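Local coordinates for protein amino acid amide racemase (Ochrobactrum anthropi, PDB 6GIO) that belongs to the class-III aminotransferase family of fold type I enzymes and holds pyridoxal-5'-phosphate in a two-chain assembly, at residues 108-113 against 292-297; 72-77 against 299-304. All blocks are in the same frame, centred on the assembly; numbering follows the deposited sequence.

Interaction 1. Residues 108-113 against 292-297; sequences FGHSGS and VLQTTA. With PLP (pyridoxal-5'-phosphate), chain G; PLP (pyridoxal-5'-phosphate), chain E.
His110 and Ala297 bury the most surface in this contact. The imidazole of His110 lies beside the turn 294-297, with CG anti to its own carbonyl carbon (chi1 -54°); this carries CE1 to within 3.1 Å of Thr296 OG1 and 3.4 Å of Ala297 N, both approached obliquely. The type I turn itself is closed by Ala297 N donating to Gln294 O. The methyl of Ala297 packs against the end of the strand, its CB 3.3 Å from Phe108 O and 4.0 Å from Gly109 CA. The Gln294 side chain comes from the opposite direction to His110, bringing its amide carbon CD 3.9 Å from His110 CD2, with the amide plane turned 68° from the imidazole.

A water links the two segments: it is hydrogen-bonded to His110 NE2 at 3.2 Å, accepts from Thr296 N and donates to O3P of the chain E pyridoxal-5'-phosphate, whose O1P takes both Thr295 N and Thr295 OG1. At the far end of 108-113, Gly112 N and Ser113 N bind the phosphate of the other cofactor, chain G, so the contact bridges two cofactor sites of the dimer.

Strand 104-109, at an edge of its sheet within the chain, leads through Ser111, the N-cap, into helix 112-127, while 292-297 is loop ahead of helix 300-315, and the Phe108 ring packs on helix 85-97.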
ATOM      1  N   PHE C 108       8.699  -3.243   6.215  1.00 19.07           N
ATOM      2  CA  PHE C 108       7.377  -3.739   5.821  1.00 18.78           C
ATOM      3  C   PHE C 108       6.542  -2.750   5.041  1.00 17.87           C
ATOM      4  O   PHE C 108       6.606  -1.544   5.293  1.00 18.51           O
ATOM      5  CB  PHE C 108       6.586  -4.097   7.072  1.00 20.35           C
ATOM      6  CG  PHE C 108       7.063  -5.346   7.744  1.00 21.05           C
ATOM      7  CD1 PHE C 108       6.908  -6.591   7.121  1.00 21.09           C
ATOM      8  CD2 PHE C 108       7.709  -5.283   8.987  1.00 21.23           C
ATOM      9  CE1 PHE C 108       7.371  -7.751   7.720  1.00 20.60           C
ATOM     10  CE2 PHE C 108       8.136  -6.446   9.610  1.00 21.62           C
ATOM     11  CZ  PHE C 108       7.990  -7.681   8.976  1.00 20.78           C
ATOM     12  N   GLY C 109       5.687  -3.264   4.150  1.00 17.61           N
ATOM     13  CA  GLY C 109       4.744  -2.402   3.440  1.00 17.17           C
ATOM     14  C   GLY C 109       3.472  -3.162   3.215  1.00 17.43           C
ATOM     15  O   GLY C 109       3.203  -4.144   3.926  1.00 17.89           O
ATOM     16  N   HIS C 110       2.675  -2.697   2.267  1.00 17.23           N
ATOM     17  CA  HIS C 110       1.365  -3.312   2.002  1.00 18.86           C
ATOM     18  C   HIS C 110       1.258  -4.081   0.742  1.00 19.92           C
ATOM     19  O   HIS C 110       0.291  -4.823   0.573  1.00 23.88           O
ATOM     20  CB  HIS C 110       0.322  -2.233   1.886  1.00 18.16           C
ATOM     21  CG  HIS C 110       0.299  -1.327   3.044  1.00 16.23           C
ATOM     22  ND1 HIS C 110       0.027  -1.778   4.321  1.00 16.56           N
ATOM     23  CD2 HIS C 110       0.504   0.005   3.137  1.00 15.64           C
ATOM     24  CE1 HIS C 110       0.029  -0.746   5.144  1.00 16.54           C
ATOM     25  NE2 HIS C 110       0.350   0.337   4.459  1.00 15.88           N
ATOM     26  N   SER C 111       2.199  -3.876  -0.182  1.00 21.48           N
ATOM     27  CA  SER C 111       2.055  -4.413  -1.541  1.00 22.55           C
ATOM     28  C   SER C 111       3.397  -4.694  -2.209  1.00 22.42           C
ATOM     29  O   SER C 111       4.417  -4.184  -1.790  1.00 21.75           O
ATOM     30  CB  SER C 111       1.217  -3.478  -2.456  1.00 23.09           C
ATOM     31  OG  SER C 111       1.860  -2.214  -2.792  1.00 23.30           O
ATOM     32  N   GLY C 112       3.382  -5.516  -3.249  1.00 22.48           N
ATOM     33  CA  GLY C 112       4.588  -5.700  -4.090  1.00 23.17           C
ATOM     34  C   GLY C 112       5.065  -4.374  -4.677  1.00 21.43           C
ATOM     35  O   GLY C 112       6.266  -4.079  -4.698  1.00 20.91           O
ATOM     36  N   SER C 113       4.112  -3.552  -5.104  1.00 20.75           N
ATOM     37  CA  SER C 113       4.396  -2.245  -5.700  1.00 20.96           C
ATOM     38  C   SER C 113       5.076  -1.297  -4.774  1.00 20.61           C
ATOM     39  O   SER C 113       5.980  -0.591  -5.206  1.00 23.05           O
ATOM     40  CB  SER C 113       3.095  -1.556  -6.173  1.00 22.79           C
ATOM     41  OG  SER C 113       2.409  -2.411  -7.096  1.00 25.57           O
ATOM     42  N   VAL C 292      11.338   5.870   4.117  1.00 26.52           N
ATOM     43  CA  VAL C 292      10.212   5.272   3.405  1.00 26.31           C
ATOM     44  C   VAL C 292       9.125   4.901   4.410  1.00 25.94           C
ATOM     45  O   VAL C 292       9.132   3.812   4.952  1.00 24.95           O
ATOM     46  CB  VAL C 292      10.635   4.044   2.574  1.00 27.75           C
ATOM     47  CG1 VAL C 292       9.516   3.665   1.620  1.00 27.49           C
ATOM     48  CG2 VAL C 292      11.895   4.329   1.757  1.00 27.82           C
ATOM     49  N   LEU C 293       8.181   5.819   4.625  1.00 23.83           N
ATOM     50  CA  LEU C 293       7.181   5.716   5.672  1.00 25.06           C
ATOM     51  C   LEU C 293       5.799   5.507   5.123  1.00 25.81           C
ATOM     52  O   LEU C 293       5.385   6.199   4.173  1.00 28.82           O
ATOM     53  CB  LEU C 293       7.125   7.008   6.466  1.00 25.17           C
ATOM     54  CG  LEU C 293       8.361   7.424   7.277  1.00 26.24           C
ATOM     55  CD1 LEU C 293       7.980   8.637   8.123  1.00 27.53           C
ATOM     56  CD2 LEU C 293       8.885   6.291   8.137  1.00 24.99           C
ATOM     57  N   GLN C 294       5.079   4.544   5.691  1.00 25.53           N
ATOM     58  CA  GLN C 294       3.637   4.450   5.456  1.00 26.91           C
ATOM     59  C   GLN C 294       3.007   4.130   6.782  1.00 26.35           C
ATOM     60  O   GLN C 294       3.364   3.127   7.409  1.00 25.54           O
ATOM     61  CB  GLN C 294       3.289   3.372   4.464  1.00 27.32           C
ATOM     62  CG  GLN C 294       3.587   3.722   3.028  1.00 28.57           C
ATOM     63  CD  GLN C 294       3.331   2.531   2.142  1.00 29.98           C
ATOM     64  OE1 GLN C 294       4.066   1.535   2.209  1.00 29.94           O
ATOM     65  NE2 GLN C 294       2.258   2.594   1.353  1.00 28.43           N
ATOM     66  N   THR C 295       2.028   4.943   7.170  1.00 26.21           N
ATOM     67  CA  THR C 295       1.497   4.907   8.534  1.00 26.50           C
ATOM     68  C   THR C 295       1.189   3.505   9.108  1.00 25.58           C
ATOM     69  O   THR C 295       1.699   3.155  10.207  1.00 24.24           O
ATOM     70  CB  THR C 295       0.283   5.824   8.673  1.00 25.77           C
ATOM     71  OG1 THR C 295       0.683   7.171   8.361  1.00 25.38           O
ATOM     72  CG2 THR C 295      -0.234   5.804  10.113  1.00 25.91           C
ATOM     73  N   THR C 296       0.375   2.729   8.392  1.00 22.81           N
ATOM     74  CA  THR C 296      -0.078   1.431   8.897  1.00 22.45           C
ATOM     75  C   THR C 296       0.754   0.245   8.477  1.00 20.74           C
ATOM     76  O   THR C 296       0.407  -0.879   8.780  1.00 21.23           O
ATOM     77  CB  THR C 296      -1.548   1.130   8.523  1.00 22.49           C
ATOM     78  OG1 THR C 296      -1.657   1.038   7.109  1.00 21.90           O
ATOM     79  CG2 THR C 296      -2.452   2.215   9.048  1.00 22.77           C
ATOM     80  N   ALA C 297       1.837   0.473   7.762  1.00 21.39           N
ATOM     81  CA  ALA C 297       2.778  -0.603   7.467  1.00 21.70           C
ATOM     82  C   ALA C 297       3.289  -1.246   8.756  1.00 20.98           C
ATOM     83  O   ALA C 297       3.594  -0.558   9.747  1.00 20.19           O
ATOM     84  CB  ALA C 297       3.963  -0.079   6.657  1.00 23.25           C
TER
HETATM   85  N1  PLP G 501       6.412  -7.947  -8.326  1.00 32.40           N
HETATM   86  C2  PLP G 501       5.957  -9.104  -8.867  1.00 35.26           C
HETATM   87  C2A PLP G 501       6.875 -10.147  -9.427  1.00 35.39           C
HETATM   88  C3  PLP G 501       4.500  -9.382  -8.945  1.00 34.50           C
HETATM   89  O3  PLP G 501       4.066 -10.525  -9.489  1.00 35.47           O
HETATM   90  C4  PLP G 501       3.534  -8.412  -8.391  1.00 35.56           C
HETATM   91  C4A PLP G 501       2.067  -8.691  -8.450  1.00 34.77           C
HETATM   92  C5  PLP G 501       4.150  -7.171  -7.804  1.00 34.45           C
HETATM   93  C6  PLP G 501       5.555  -7.022  -7.815  1.00 34.88           C
HETATM   94  C5A PLP G 501       3.253  -6.070  -7.260  1.00 34.56           C
HETATM   95  O4P PLP G 501       2.317  -6.492  -6.260  1.00 34.82           O
HETATM   96  P   PLP G 501       1.001  -5.644  -5.948  1.00 32.20           P
HETATM   97  O1P PLP G 501       0.645  -6.127  -4.576  1.00 34.92           O
HETATM   98  O2P PLP G 501      -0.027  -6.021  -6.999  1.00 30.35           O
HETATM   99  O3P PLP G 501       1.440  -4.186  -5.959  1.00 33.25           O
HETATM  100  N1  PLP E 501      -1.814  12.616   3.107  1.00 30.69           N
HETATM  101  C2  PLP E 501      -2.009  13.178   4.340  1.00 30.64           C
HETATM  102  C2A PLP E 501      -2.723  14.499   4.510  1.00 28.82           C
HETATM  103  C3  PLP E 501      -1.499  12.469   5.553  1.00 31.13           C
HETATM  104  O3  PLP E 501      -1.636  12.962   6.808  1.00 30.45           O
HETATM  105  C4  PLP E 501      -0.809  11.171   5.372  1.00 32.78           C
HETATM  106  C4A PLP E 501      -0.287  10.411   6.535  1.00 36.35           C
HETATM  107  C5  PLP E 501      -0.641  10.657   3.983  1.00 30.58           C
HETATM  108  C6  PLP E 501      -1.168  11.420   2.928  1.00 28.60           C
HETATM  109  C5A PLP E 501       0.086   9.313   3.809  1.00 29.53           C
HETATM  110  O4P PLP E 501      -0.603   8.163   4.368  1.00 25.87           O
HETATM  111  P   PLP E 501       0.203   6.796   4.588  1.00 26.22           P
HETATM  112  O1P PLP E 501       1.207   7.197   5.671  1.00 24.39           O
HETATM  113  O2P PLP E 501       0.950   6.467   3.305  1.00 23.91           O
HETATM  114  O3P PLP E 501      -0.841   5.811   4.996  1.00 24.69           O
HETATM  115  O   HOH W   1      -0.405   3.189   5.609  1.00 25.88           O

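Interaction 2. Residues 72-77 against 299-304; sequences RDMAGA and NPVATA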
ATOM      1  N   ARG C  72      -8.728  -8.093  18.033  1.00 22.48           N
ATOM      2  CA  ARG C  72      -9.257  -7.957  19.396  1.00 22.27           C
ATOM      3  C   ARG C  72      -8.340  -7.246  20.399  1.00 22.43           C
ATOM      4  O   ARG C  72      -8.805  -6.561  21.310  1.00 25.60           O
ATOM      5  CB  ARG C  72      -9.564  -9.344  19.966  1.00 22.79           C
ATOM      6  CG  ARG C  72     -10.730 -10.048  19.308  1.00 21.92           C
ATOM      7  CD  ARG C  72     -10.651 -11.529  19.641  1.00 21.04           C
ATOM      8  NE  ARG C  72     -11.658 -12.308  18.933  1.00 23.49           N
ATOM      9  CZ  ARG C  72     -11.778 -13.629  19.027  1.00 23.06           C
ATOM     10  NH1 ARG C  72     -10.973 -14.321  19.819  1.00 23.49           N
ATOM     11  NH2 ARG C  72     -12.723 -14.248  18.355  1.00 24.34           N
ATOM     12  N   ASP C  73      -7.035  -7.456  20.280  1.00 22.77           N
ATOM     13  CA  ASP C  73      -6.096  -6.919  21.230  1.00 22.37           C
ATOM     14  C   ASP C  73      -4.924  -6.344  20.419  1.00 23.71           C
ATOM     15  O   ASP C  73      -3.862  -6.953  20.292  1.00 24.25           O
ATOM     16  CB  ASP C  73      -5.699  -8.012  22.206  1.00 22.97           C
ATOM     17  CG  ASP C  73      -4.735  -7.538  23.276  1.00 22.69           C
ATOM     18  OD1 ASP C  73      -4.558  -6.327  23.425  1.00 23.54           O
ATOM     19  OD2 ASP C  73      -4.146  -8.377  23.967  1.00 22.24           O
ATOM     20  N   MET C  74      -5.177  -5.158  19.863  1.00 23.32           N
ATOM     21  CA  MET C  74      -4.377  -4.538  18.799  1.00 22.34           C
ATOM     22  C   MET C  74      -3.252  -3.704  19.356  1.00 21.60           C
ATOM     23  O   MET C  74      -3.491  -2.682  20.050  1.00 20.77           O
ATOM     24  CB  MET C  74      -5.254  -3.659  17.909  1.00 23.41           C
ATOM     25  CG  MET C  74      -4.532  -3.143  16.641  1.00 26.86           C
ATOM     26  SD  MET C  74      -5.548  -2.020  15.630  1.00 27.84           S
ATOM     27  CE  MET C  74      -6.516  -3.183  14.748  1.00 25.25           C
ATOM     28  N   ALA C  75      -2.030  -4.132  19.025  1.00 21.11           N
ATOM     29  CA  ALA C  75      -0.815  -3.558  19.593  1.00 22.37           C
ATOM     30  C   ALA C  75      -0.412  -2.315  18.800  1.00 22.33           C
ATOM     31  O   ALA C  75       0.629  -2.266  18.121  1.00 22.30           O
ATOM     32  CB  ALA C  75       0.292  -4.589  19.597  1.00 21.69           C
ATOM     33  N   GLY C  76      -1.258  -1.317  18.878  1.00 21.22           N
ATOM     34  CA  GLY C  76      -1.126  -0.154  18.020  1.00 21.49           C
ATOM     35  C   GLY C  76      -1.469  -0.494  16.563  1.00 21.04           C
ATOM     36  O   GLY C  76      -1.846  -1.644  16.239  1.00 21.71           O
ATOM     37  N   ALA C  77      -1.277   0.486  15.678  1.00 20.87           N
ATOM     38  CA  ALA C  77      -1.539   0.312  14.231  1.00 20.49           C
ATOM     39  C   ALA C  77      -0.495   0.975  13.326  1.00 21.87           C
ATOM     40  O   ALA C  77      -0.819   1.369  12.183  1.00 24.14           O
ATOM     41  CB  ALA C  77      -2.954   0.814  13.890  1.00 20.27           C
ATOM     42  N   ASN C 299       1.598  -3.177  10.666  1.00 19.80           N
ATOM     43  CA  ASN C 299       0.585  -3.147  11.671  1.00 19.85           C
ATOM     44  C   ASN C 299       0.463  -4.579  12.171  1.00 21.06           C
ATOM     45  O   ASN C 299       0.788  -5.514  11.453  1.00 21.84           O
ATOM     46  CB  ASN C 299      -0.758  -2.650  11.107  1.00 20.90           C
ATOM     47  CG  ASN C 299      -1.311  -3.570  10.058  1.00 20.12           C
ATOM     48  OD1 ASN C 299      -1.860  -4.630  10.396  1.00 19.79           O
ATOM     49  ND2 ASN C 299      -1.099  -3.216   8.762  1.00 20.49           N
ATOM     50  N   PRO C 300       0.019  -4.749  13.424  1.00 20.97           N
ATOM     51  CA  PRO C 300       0.053  -6.045  14.075  1.00 20.87           C
ATOM     52  C   PRO C 300      -0.901  -7.097  13.492  1.00 21.01           C
ATOM     53  O   PRO C 300      -0.666  -8.306  13.682  1.00 20.24           O
ATOM     54  CB  PRO C 300      -0.315  -5.710  15.501  1.00 22.93           C
ATOM     55  CG  PRO C 300      -1.059  -4.425  15.446  1.00 21.93           C
ATOM     56  CD  PRO C 300      -0.404  -3.677  14.330  1.00 21.40           C
ATOM     57  N   VAL C 301      -1.937  -6.658  12.773  1.00 19.77           N
ATOM     58  CA  VAL C 301      -2.908  -7.585  12.185  1.00 19.25           C
ATOM     59  C   VAL C 301      -2.349  -8.287  10.946  1.00 21.11           C
ATOM     60  O   VAL C 301      -2.347  -9.516  10.869  1.00 25.58           O
ATOM     61  CB  VAL C 301      -4.211  -6.850  11.853  1.00 19.50           C
ATOM     62  CG1 VAL C 301      -5.208  -7.793  11.213  1.00 20.47           C
ATOM     63  CG2 VAL C 301      -4.797  -6.249  13.140  1.00 20.23           C
ATOM     64  N   ALA C 302      -1.827  -7.506   9.994  1.00 19.02           N
ATOM     65  CA  ALA C 302      -1.288  -8.028   8.771  1.00 17.41           C
ATOM     66  C   ALA C 302      -0.068  -8.842   9.094  1.00 18.04           C
ATOM     67  O   ALA C 302       0.078  -9.915   8.519  1.00 17.68           O
ATOM     68  CB  ALA C 302      -0.926  -6.889   7.822  1.00 17.53           C
ATOM     69  N   THR C 303       0.791  -8.355  10.018  1.00 18.29           N
ATOM     70  CA  THR C 303       2.028  -9.118  10.342  1.00 19.29           C
ATOM     71  C   THR C 303       1.728 -10.412  11.076  1.00 19.90           C
ATOM     72  O   THR C 303       2.397 -11.414  10.828  1.00 22.96           O
ATOM     73  CB  THR C 303       3.105  -8.302  11.095  1.00 19.98           C
ATOM     74  OG1 THR C 303       2.576  -7.754  12.291  1.00 21.12           O
ATOM     75  CG2 THR C 303       3.586  -7.160  10.240  1.00 20.95           C
ATOM     76  N   ALA C 304       0.711 -10.418  11.946  1.00 20.72           N
ATOM     77  CA  ALA C 304       0.283 -11.667  12.562  1.00 22.00           C
ATOM     78  C   ALA C 304      -0.173 -12.689  11.482  1.00 22.94           C
ATOM     79  O   ALA C 304       0.187 -13.870  11.560  1.00 22.31           O
ATOM     80  CB  ALA C 304      -0.807 -11.444  13.617  1.00 21.97           C
TER
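Pro300, the first residue of helix 300-315, presents its ring to the bend of 72-77 and makes most of the apolar contact. Met74 runs across it at about a right angle, CG to Pro300 CG at 3.9 Å, and the methyl of Ala75 meets Pro300 CB at 4.3 Å. With CG anti to the backbone N (chi1 -171°) the methionine chain extends past the proline, then bends at chi3 (-81°), which brings CE to 3.9 Å from Val301 CG2.

The closest approaches are of backbone to side chain. Ala75 is the centre of an inverse gamma turn, whose Gly76 N to Met74 O bond is weak, and Gly76 follows with positive phi. Its carbonyl is directed at the proline ring, Gly76 O lying 3.0 Å from Pro300 CG and 3.1 Å from CD. Farther along, Ala77 CA packs near the same CD.

On the helix side, the hydrogen bonds of Asn299 fix the start of the helix. Asn299 is the N-cap: its OD1 accepts from Ala302 N almost straight (178°) at 2.9 Å, and more weakly from Val301 N, while ND2 donates to Thr296 O, just before the segment. Asn299 O takes two donors, Thr303 N and Thr303 OG1, the hydroxyl standing above the carbonyl plane.

The second subunit also touches 72-77: its Ser50 OG is hydrogen-bonded to Ala77 N and its Gly30 packs on Ala75. No hydrogen bond crosses between 72-77 and 299-304, so the fit of loop to helix rests on van der Waals packing, and the cap at Asn299 probably helps to set the first turn, Pro300 included, against the loop.

Both are buried contacts, and both touch the second subunit. Interaction 1 lies nearer the middle of the fold, its centre about 17 Å from the centre of the chain, against about 25 Å for interaction 2, and it is nested along the chain inside the loop closed by interaction 2. The two meet where Thr296 CG2 packs 3.6 Å from Ala77 O. Their chemistry differs with place: 108-113 and 292-297 meet through packing of His110 and Ala297 and a water shared with one cofactor phosphate, whereas 72-77 and 299-304 meet through apolar groups around a proline.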